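Local atomic coordinates of trichothecene 3-O-acetyltransferase TRI101 (Fusarium sporotrichioides, PDB entry 2ZBA), a protein that transfers an acetyl group from acetyl-coenzyme A to the 3-hydroxyl of trichothecene mycotoxins, a step in their biosynthesis that leads to toxins such as T-2. Residues G20-P23 with P24-S27; R283-L286 with A287-A291; D376-P379 with S380-I383; I435-R438 with D439-E443. All coordinates share one frame; numbering follows the deposited sequence. Where two conformers were deposited one is given.

Contact 1 of 4, residues G20-P23 with P24-S27. With ZBA (12,13-Epoxytrichothec-9-ene-3,4,8,15-tetrol-4,15-diacetate-8-isovalerate), chain F.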
# COMPACT_ATOMS: atom_id res chain seq x y z
N GLY A 20 3.86 -4.87 13.37
CA GLY A 20 3.32 -3.52 13.15
C GLY A 20 3.81 -2.52 14.18
O GLY A 20 3.47 -1.33 14.09
N GLN A 21 4.59 -2.99 15.15
CA GLN A 21 5.12 -2.14 16.22
C GLN A 21 6.36 -1.38 15.81
O GLN A 21 7.08 -0.88 16.68
CB GLN A 21 5.43 -2.96 17.48
CG GLN A 21 4.32 -3.85 17.96
CD GLN A 21 3.45 -3.24 19.01
OE1 GLN A 21 3.47 -2.04 19.25
NE2 GLN A 21 2.64 -4.06 19.63
N GLN A 22 6.64 -1.29 14.51
CA GLN A 22 7.77 -0.53 13.99
C GLN A 22 7.45 0.96 14.05
O GLN A 22 6.40 1.38 13.55
CB GLN A 22 8.04 -0.89 12.52
CG GLN A 22 8.42 -2.30 12.29
CD GLN A 22 8.42 -2.68 10.83
OE1 GLN A 22 8.83 -1.90 9.96
NE2 GLN A 22 7.99 -3.91 10.55
N PRO A 23 8.35 1.78 14.62
CA PRO A 23 8.01 3.20 14.72
C PRO A 23 7.67 3.88 13.37
O PRO A 23 6.84 4.78 13.36
CB PRO A 23 9.24 3.83 15.40
CG PRO A 23 9.92 2.67 16.10
CD PRO A 23 9.69 1.50 15.20
N PRO A 24 8.28 3.46 12.23
CA PRO A 24 7.77 4.05 10.97
C PRO A 24 6.27 3.78 10.68
O PRO A 24 5.56 4.70 10.26
CB PRO A 24 8.64 3.40 9.88
CG PRO A 24 9.83 2.82 10.57
CD PRO A 24 9.40 2.53 11.99
N LEU A 25 5.81 2.55 10.88
CA LEU A 25 4.42 2.20 10.59
C LEU A 25 3.46 2.97 11.49
O LEU A 25 2.32 3.24 11.11
CB LEU A 25 4.18 0.69 10.74
CG LEU A 25 4.98 -0.20 9.78
CD1 LEU A 25 4.80 -1.68 10.09
CD2 LEU A 25 4.62 0.11 8.33
N LEU A 26 3.93 3.33 12.67
CA LEU A 26 3.08 4.01 13.65
C LEU A 26 2.92 5.49 13.35
O LEU A 26 2.07 6.15 13.95
CB LEU A 26 3.58 3.75 15.08
CG LEU A 26 3.24 2.34 15.59
CD1 LEU A 26 4.16 1.90 16.73
CD2 LEU A 26 1.78 2.30 16.00
N SER A 27 3.70 6.00 12.39
CA SER A 27 3.61 7.38 11.91
C SER A 27 2.91 7.56 10.54
O SER A 27 2.86 8.66 9.99
CB SER A 27 5.01 8.00 11.82
OG SER A 27 5.46 8.40 13.11
O18 ZBA F . 9.43 4.88 2.66
C44 ZBA F . 8.92 5.03 3.74
C45 ZBA F . 9.61 5.33 5.02
C46 ZBA F . 8.93 6.28 5.92
C48 ZBA F . 8.67 7.66 5.57
C47 ZBA F . 8.45 5.95 7.29
O17 ZBA F . 7.59 4.94 3.86
C31 ZBA F . 6.77 4.38 2.79
C30 ZBA F . 7.03 2.89 2.62
C32 ZBA F . 5.37 4.79 3.11
C39 ZBA F . 5.14 6.26 3.19
C33 ZBA F . 4.42 3.89 3.26
C34 ZBA F . 4.63 2.42 3.09
O10 ZBA F . 4.30 2.08 1.69
C29 ZBA F . 6.08 1.90 3.38
C38 ZBA F . 6.34 1.98 4.90
O12 ZBA F . 7.77 2.07 5.16
C40 ZBA F . 8.19 1.72 6.37
C41 ZBA F . 9.65 1.95 6.53
O13 ZBA F . 7.52 1.30 7.21
C28 ZBA F . 6.24 0.38 2.86
C37 ZBA F . 7.63 -0.21 3.25
C35 ZBA F . 5.97 0.39 1.35
C25 ZBA F . 4.53 0.72 1.27
C36 ZBA F . 6.92 0.51 0.27
O11 ZBA F . 6.30 -0.76 0.56
C27 ZBA F . 5.00 -0.52 3.32
C26 ZBA F . 4.03 -0.39 2.16
O16 ZBA F . 2.70 -0.17 2.53
O14 ZBA F . 5.27 -1.94 3.55
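Pro23 and Pro24 are pressed together most tightly here: their rings lie side by side, pointing the same way, and the peptide bond between them holds CD of Pro23 3.4 Å from CD of Pro24. On the same flank the CB of Gln22 comes within 3.7 Å of CD of Pro24. Beyond it Leu25 divides its two methyls. CD1 reaches back to the flat amide of Gln22, 3.8 Å from its CD, and to CA of Gly20, where a residue without a side chain lets a methyl approach the backbone. CD2 goes the other way and stops 3.3 Å from O13 of the bound T-2 toxin, the carbonyl oxygen of an acetyl ester. With chi1 at -63° CG sits opposite the leucine's own carbonyl carbon, and the fork of the methyls then spans Gln22 and the toxin. The backbone here is the short helix 23-26, entered through two prolines; proline suits a first helical turn, where its missing N-H costs no bond. The turn closes with the N-H of Leu26 given to O of Gln22 at 3.3 Å, and more weakly to O of Pro23. Pro24 and Leu25 form part of the trichothecene pocket, Pro24 CB lying 3.6 Å from C47, a methyl of the toxin's isovalerate, and Leu25 also touches His165, which begins the HXXXD sequence that marks the BAHD superfamily. The other side is looser. Leu26 spreads its CD1 to 4.0 Å from O of Gln21 and leans on Leu16, while partly exposed Ser27 keeps its OG 3.9 Å from O of Pro23.

Contact 2 of 4, residues R283-L286 with A287-A291; sequences RVRL and ARLDA
The guanidinium groups of Arg285 and Arg288 stand almost at right angles, their planes 77° apart, and do not stack: NH2 of Arg288 comes obliquely to within 3.5 Å of NE of Arg285. Arg285 springs from the last turn of helix 269-285 and Arg288 from the loop that follows, which leads to strand 294-302; their side chains run side by side. The closeness of two cations is probably offset by the carboxylate of Asp441, which both NE atoms meet in salt bridges. NH1 and NH2 of Arg285 bind O of Ser382 and OG of Ser418, and NH2 of Arg288 binds O of Ser380. Arginine suits this place, being long enough to reach across and carrying donors on several sides. Arg285 is extended from CG to NE; Arg288 starts with CG wedged between its backbone N and carbonyl carbon (chi1 65°), and its chain then follows that of Arg285. The backbone beneath is tied by O of Arg285, which accepts two N-H groups: that of Leu289 at 2.9 Å, nearly in line with the C=O, and that of Arg288 at 3.0 Å, from above the carbonyl plane. One residue earlier, N of Ala287 binds O of Val284 at 3.3 Å. Leucines supply the apolar contacts: Leu289 brings CD1 to 4.1 Å from CB of Arg285, and Leu286 sets CD2 3.9 Å from CA of Ala291.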
# COMPACT_ATOMS: atom_id res chain seq x y z
N ARG A 283 18.39 1.86 -15.86
CA ARG A 283 18.83 2.40 -17.14
C ARG A 283 18.99 3.92 -17.14
O ARG A 283 20.09 4.41 -17.41
CB ARG A 283 17.90 1.96 -18.27
CG ARG A 283 18.27 2.53 -19.62
CD ARG A 283 17.53 1.81 -20.71
NE ARG A 283 16.09 2.07 -20.69
CZ ARG A 283 15.17 1.18 -20.35
NH1 ARG A 283 15.52 -0.05 -19.97
NH2 ARG A 283 13.88 1.52 -20.36
N VAL A 284 17.92 4.65 -16.81
CA VAL A 284 17.98 6.12 -16.82
C VAL A 284 18.95 6.68 -15.78
O VAL A 284 19.52 7.76 -15.98
CB VAL A 284 16.59 6.82 -16.73
CG1 VAL A 284 15.64 6.32 -17.84
CG2 VAL A 284 15.96 6.67 -15.35
N ARG A 285 19.17 5.93 -14.70
CA ARG A 285 20.10 6.35 -13.63
C ARG A 285 21.56 6.16 -14.00
O ARG A 285 22.45 6.71 -13.35
CB ARG A 285 19.79 5.61 -12.32
CG ARG A 285 18.65 6.20 -11.53
CD ARG A 285 18.19 5.27 -10.40
NE ARG A 285 17.17 5.94 -9.59
CZ ARG A 285 16.47 5.37 -8.62
NH1 ARG A 285 16.67 4.09 -8.29
NH2 ARG A 285 15.58 6.11 -7.95
N LEU A 286 21.81 5.38 -15.04
CA LEU A 286 23.15 5.25 -15.63
C LEU A 286 23.67 6.57 -16.19
O LEU A 286 24.87 6.71 -16.42
CB LEU A 286 23.17 4.19 -16.72
CG LEU A 286 23.15 2.75 -16.24
CD1 LEU A 286 23.09 1.82 -17.44
CD2 LEU A 286 24.38 2.49 -15.37
N ALA A 287 22.77 7.52 -16.43
CA ALA A 287 23.18 8.87 -16.84
C ALA A 287 23.77 9.69 -15.68
O ALA A 287 24.35 10.75 -15.92
CB ALA A 287 22.01 9.60 -17.50
N ARG A 288 23.64 9.21 -14.44
CA ARG A 288 24.07 10.00 -13.27
C ARG A 288 24.79 9.21 -12.16
O ARG A 288 25.29 9.80 -11.20
CB ARG A 288 22.90 10.83 -12.69
CG ARG A 288 21.72 10.02 -12.10
CD ARG A 288 20.85 10.86 -11.12
NE ARG A 288 19.86 10.04 -10.42
CZ ARG A 288 20.04 9.48 -9.21
NH1 ARG A 288 21.17 9.67 -8.52
NH2 ARG A 288 19.07 8.74 -8.67
N LEU A 289 24.85 7.89 -12.29
CA LEU A 289 25.55 7.03 -11.34
C LEU A 289 26.49 6.08 -12.09
O LEU A 289 26.15 5.65 -13.19
CB LEU A 289 24.55 6.19 -10.54
CG LEU A 289 23.51 6.83 -9.63
CD1 LEU A 289 22.47 5.79 -9.27
CD2 LEU A 289 24.15 7.41 -8.38
N ASP A 290 27.64 5.75 -11.48
CA ASP A 290 28.55 4.69 -11.99
C ASP A 290 27.79 3.41 -12.32
O ASP A 290 26.78 3.11 -11.67
CB ASP A 290 29.64 4.32 -10.96
CG ASP A 290 30.85 5.25 -10.97
OD1 ASP A 290 31.18 5.83 -12.04
OD2 ASP A 290 31.49 5.39 -9.90
N ALA A 291 28.28 2.66 -13.30
CA ALA A 291 27.71 1.36 -13.68
C ALA A 291 27.67 0.37 -12.50
O ALA A 291 26.74 -0.41 -12.36
CB ALA A 291 28.49 0.76 -14.86

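Contact 3 of 4, residues D376-P379 with S380-I383; sequences DANP and SSSI. With CA (calcium ion), chain H.
The carbonyl oxygen of Asn378 is gripped by the backbone N-H groups of Ser381 and Ser382. The bond from Ser382 N is the shorter, 2.7 Å, and arrives almost straight on to the carbonyl; that from Ser381 N is 3.1 Å and comes from above the carbonyl plane. The hydroxyl OG of Ser382 also lies 2.6 Å from this oxygen, likewise above the plane, but Ser382 was modelled in two conformers, so this third bond is doubtful. A torsion that tucks OG between the backbone N and carbonyl carbon (chi1 73°) turns it back onto the chain. The side chain of Asn378 adds a bond of its own: OD1 accepts from N of Ser380 at 3.0 Å, which makes residues 378-380 an Asx turn. Superimposed on it is a beta turn from Asn378 to Ser381, with Pro379 and Ser380 at the corners in helix-like backbone angles. Proline is well placed as the first corner residue, since its ring fixes phi near the value needed, and asparagine before it can bend its short amide back to the turn. OG of Ser381 lies beside the Asn378 side chain, 3.5 Å from CB of Asn378. This tight reversal leads into strand 383-387. Upstream, Asp376 reaches calcium with both carboxylate oxygens, OD1 at 2.6 Å, joined by Asp218, the backbone oxygen of Ile221 and a water at 2.5 Å. A small residue, Ala377, comes next, its CB near OG of Ser382. The side chain of Ala377 is about 7 Å from the bound T-2 toxin.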
# COMPACT_ATOMS: atom_id res chain seq x y z
N ASP A 376 17.85 -0.50 4.82
CA ASP A 376 19.04 -0.37 3.98
C ASP A 376 18.80 0.25 2.60
O ASP A 376 19.70 0.27 1.76
CB ASP A 376 19.72 -1.73 3.80
CG ASP A 376 20.27 -2.30 5.09
OD1 ASP A 376 20.19 -1.62 6.15
OD2 ASP A 376 20.76 -3.44 5.05
N ALA A 377 17.60 0.76 2.35
CA ALA A 377 17.28 1.41 1.07
C ALA A 377 17.99 2.77 0.93
O ALA A 377 18.07 3.53 1.90
CB ALA A 377 15.77 1.59 0.93
N ASN A 378 18.53 3.03 -0.26
CA ASN A 378 19.11 4.33 -0.63
C ASN A 378 18.17 5.04 -1.61
O ASN A 378 17.94 4.54 -2.69
CB ASN A 378 20.46 4.08 -1.31
CG ASN A 378 21.25 5.35 -1.58
OD1 ASN A 378 20.69 6.44 -1.77
ND2 ASN A 378 22.56 5.22 -1.61
N PRO A 379 17.63 6.23 -1.25
CA PRO A 379 16.71 6.93 -2.19
C PRO A 379 17.30 7.13 -3.60
O PRO A 379 16.57 7.02 -4.59
CB PRO A 379 16.46 8.28 -1.52
CG PRO A 379 16.83 8.08 -0.08
CD PRO A 379 17.84 6.98 0.00
N SER A 380 18.60 7.40 -3.69
CA SER A 380 19.26 7.63 -4.97
C SER A 380 19.21 6.42 -5.90
O SER A 380 19.03 6.58 -7.11
CB SER A 380 20.72 8.01 -4.73
OG SER A 380 21.45 8.05 -5.95
N SER A 381 19.36 5.21 -5.35
CA SER A 381 19.64 4.05 -6.18
C SER A 381 18.71 2.86 -5.94
O SER A 381 18.71 1.89 -6.70
CB SER A 381 21.09 3.62 -5.97
OG SER A 381 21.31 3.36 -4.59
N SER A 382 17.92 2.93 -4.88
CA SER A 382 17.02 1.82 -4.56
C SER A 382 15.67 1.95 -5.27
O SER A 382 15.43 2.90 -6.02
CB SER A 382 16.85 1.68 -3.05
OG SER A 382 16.04 2.72 -2.52
N ILE A 383 14.81 0.96 -5.05
CA ILE A 383 13.39 1.04 -5.36
C ILE A 383 12.67 0.40 -4.19
O ILE A 383 13.10 -0.64 -3.67
CB ILE A 383 13.01 0.33 -6.68
CG1 ILE A 383 13.57 1.08 -7.89
CG2 ILE A 383 11.49 0.23 -6.79
CD1 ILE A 383 13.43 0.38 -9.20
CA CA H . 21.36 -3.36 7.63
O HOH W 1 22.69 -4.28 9.51

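Contact 4 of 4, residues I435-R438 with D439-E443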
# COMPACT_ATOMS: atom_id res chain seq x y z
N ILE A 435 4.63 6.40 -9.16
CA ILE A 435 6.09 6.41 -9.15
C ILE A 435 6.58 7.76 -8.64
O ILE A 435 6.11 8.82 -9.07
CB ILE A 435 6.68 6.06 -10.58
CG1 ILE A 435 6.33 4.61 -11.00
CG2 ILE A 435 8.21 6.37 -10.67
CD1 ILE A 435 6.91 4.15 -12.40
N SER A 436 7.53 7.72 -7.70
CA SER A 436 8.22 8.92 -7.25
C SER A 436 9.70 8.81 -7.60
O SER A 436 10.36 7.79 -7.29
CB SER A 436 8.01 9.17 -5.76
OG SER A 436 8.51 10.46 -5.38
N LEU A 437 10.20 9.84 -8.27
CA LEU A 437 11.59 9.90 -8.70
C LEU A 437 12.04 11.36 -8.70
O LEU A 437 11.21 12.26 -8.91
CB LEU A 437 11.74 9.31 -10.12
CG LEU A 437 11.57 7.80 -10.36
CD1 LEU A 437 11.46 7.48 -11.88
CD2 LEU A 437 12.70 6.98 -9.72
N ARG A 438 13.33 11.59 -8.47
CA ARG A 438 13.91 12.93 -8.61
C ARG A 438 13.78 13.42 -10.06
O ARG A 438 13.80 12.62 -10.99
CB ARG A 438 15.38 12.95 -8.14
CG ARG A 438 16.41 12.36 -9.12
CD ARG A 438 17.84 12.55 -8.62
NE ARG A 438 18.07 11.92 -7.32
CZ ARG A 438 19.15 12.13 -6.56
NH1 ARG A 438 20.11 12.95 -6.97
NH2 ARG A 438 19.27 11.52 -5.38
N ASP A 439 13.66 14.74 -10.24
CA ASP A 439 13.31 15.34 -11.55
C ASP A 439 14.07 14.80 -12.77
O ASP A 439 13.45 14.49 -13.78
CB ASP A 439 13.43 16.87 -11.50
CG ASP A 439 12.33 17.54 -10.67
OD1 ASP A 439 11.39 16.86 -10.20
OD2 ASP A 439 12.42 18.76 -10.48
N GLU A 440 15.40 14.68 -12.67
CA GLU A 440 16.20 14.24 -13.82
C GLU A 440 15.94 12.79 -14.20
O GLU A 440 15.97 12.45 -15.38
CB GLU A 440 17.70 14.54 -13.66
CG GLU A 440 18.44 13.71 -12.62
CD GLU A 440 19.80 14.31 -12.25
OE1 GLU A 440 20.71 14.35 -13.12
OE2 GLU A 440 19.96 14.72 -11.08
N ASP A 441 15.68 11.95 -13.19
CA ASP A 441 15.28 10.56 -13.44
C ASP A 441 13.90 10.52 -14.07
O ASP A 441 13.69 9.82 -15.06
CB ASP A 441 15.24 9.74 -12.14
CG ASP A 441 16.63 9.37 -11.62
OD1 ASP A 441 17.63 9.81 -12.21
OD2 ASP A 441 16.69 8.65 -10.59
N MSE A 442 12.95 11.27 -13.49
CA MSE A 442 11.60 11.36 -14.05
C MSE A 442 11.60 11.79 -15.53
O MSE A 442 10.92 11.18 -16.34
CB MSE A 442 10.72 12.31 -13.23
CG MSE A 442 9.23 12.24 -13.58
SE MSE A 442 8.31 10.61 -13.02
CE MSE A 442 8.03 11.05 -11.09
N GLU A 443 12.37 12.82 -15.87
CA GLU A 443 12.35 13.37 -17.23
C GLU A 443 13.07 12.46 -18.23
O GLU A 443 12.66 12.37 -19.39
CB GLU A 443 12.87 14.82 -17.29
CG GLU A 443 14.26 15.11 -16.72
CD GLU A 443 14.62 16.61 -16.82
OE1 GLU A 443 14.58 17.15 -17.95
OE2 GLU A 443 14.94 17.23 -15.78
O HOH W 2 10.21 14.34 -10.71
O HOH W 3 15.08 8.94 -8.44
O HOH W 4 20.61 15.00 -8.56
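Arg438, Leu437 and Met442 carry most of this contact, in which a strand turns directly into a helix. Arg438 is the N-cap, and its carbonyl oxygen receives the N-H of Met442 at 3.0 Å in a nearly straight bond (173°) that closes the first turn of helix 439-446. Its side chain lies alongside that of Glu440, pointing the same way, with CD 3.9 Å from OE2. The charged ends do not meet directly: a water in the plane of the guanidinium, at its edge, bridges them, accepting from NH1 of Arg438 and donating to OE2 of Glu440. The firmer anchors of the two lie elsewhere, Glu417 for Arg438 and Arg444 for Glu440. Farther back, CG of Arg438 passes 3.9 Å from CG of Asp441, and another water joins N of Arg438 to OD2 of Asp441, whose carboxylate is held by salt bridges to Arg285 and Arg288. Met442, a selenomethionine, leaves with CG anti to its backbone N (chi1 -168°) and then bends twice, which lays CE against the strand, 3.6 Å from O of Ile435 and 4.2 Å from CB of Leu437. An unbranched, flexible side chain can fold back in this way. Leu437 points to the helix as well, CB 4.1 Å from CB of Asp441, and packs on Thr281 and Met420. A third water links O of Leu437 with OD1 of Asp439. Acidic Asp439, Glu440 and Asp441 in the first turn are characteristic of a helix N-terminus, where they probably interact well with the dipole's positive end, here at a strand-to-helix junction whose axes lie 119° apart.

Along the chain the contacts follow one another in series. Contact 1 stands apart, its centre about 20 Å from that of contact 3 and 33 Å from that of contact 2, in the short helix 23-26 beside the toxin. Contacts 2, 3 and 4 cluster, with centres about 13 to 14 Å apart and atoms touching, although some 85 residues separate 2 from 3. They gather where helix 269-285, the loop into strand 383-387 and the end of strand 431-438 come together; both strands belong to the mixed seven-stranded sheet. Segments far apart in sequence are thus pinned together away from contact 1, which lies in the toxin pocket, and the loop of contact 3 extends from this cluster to calcium.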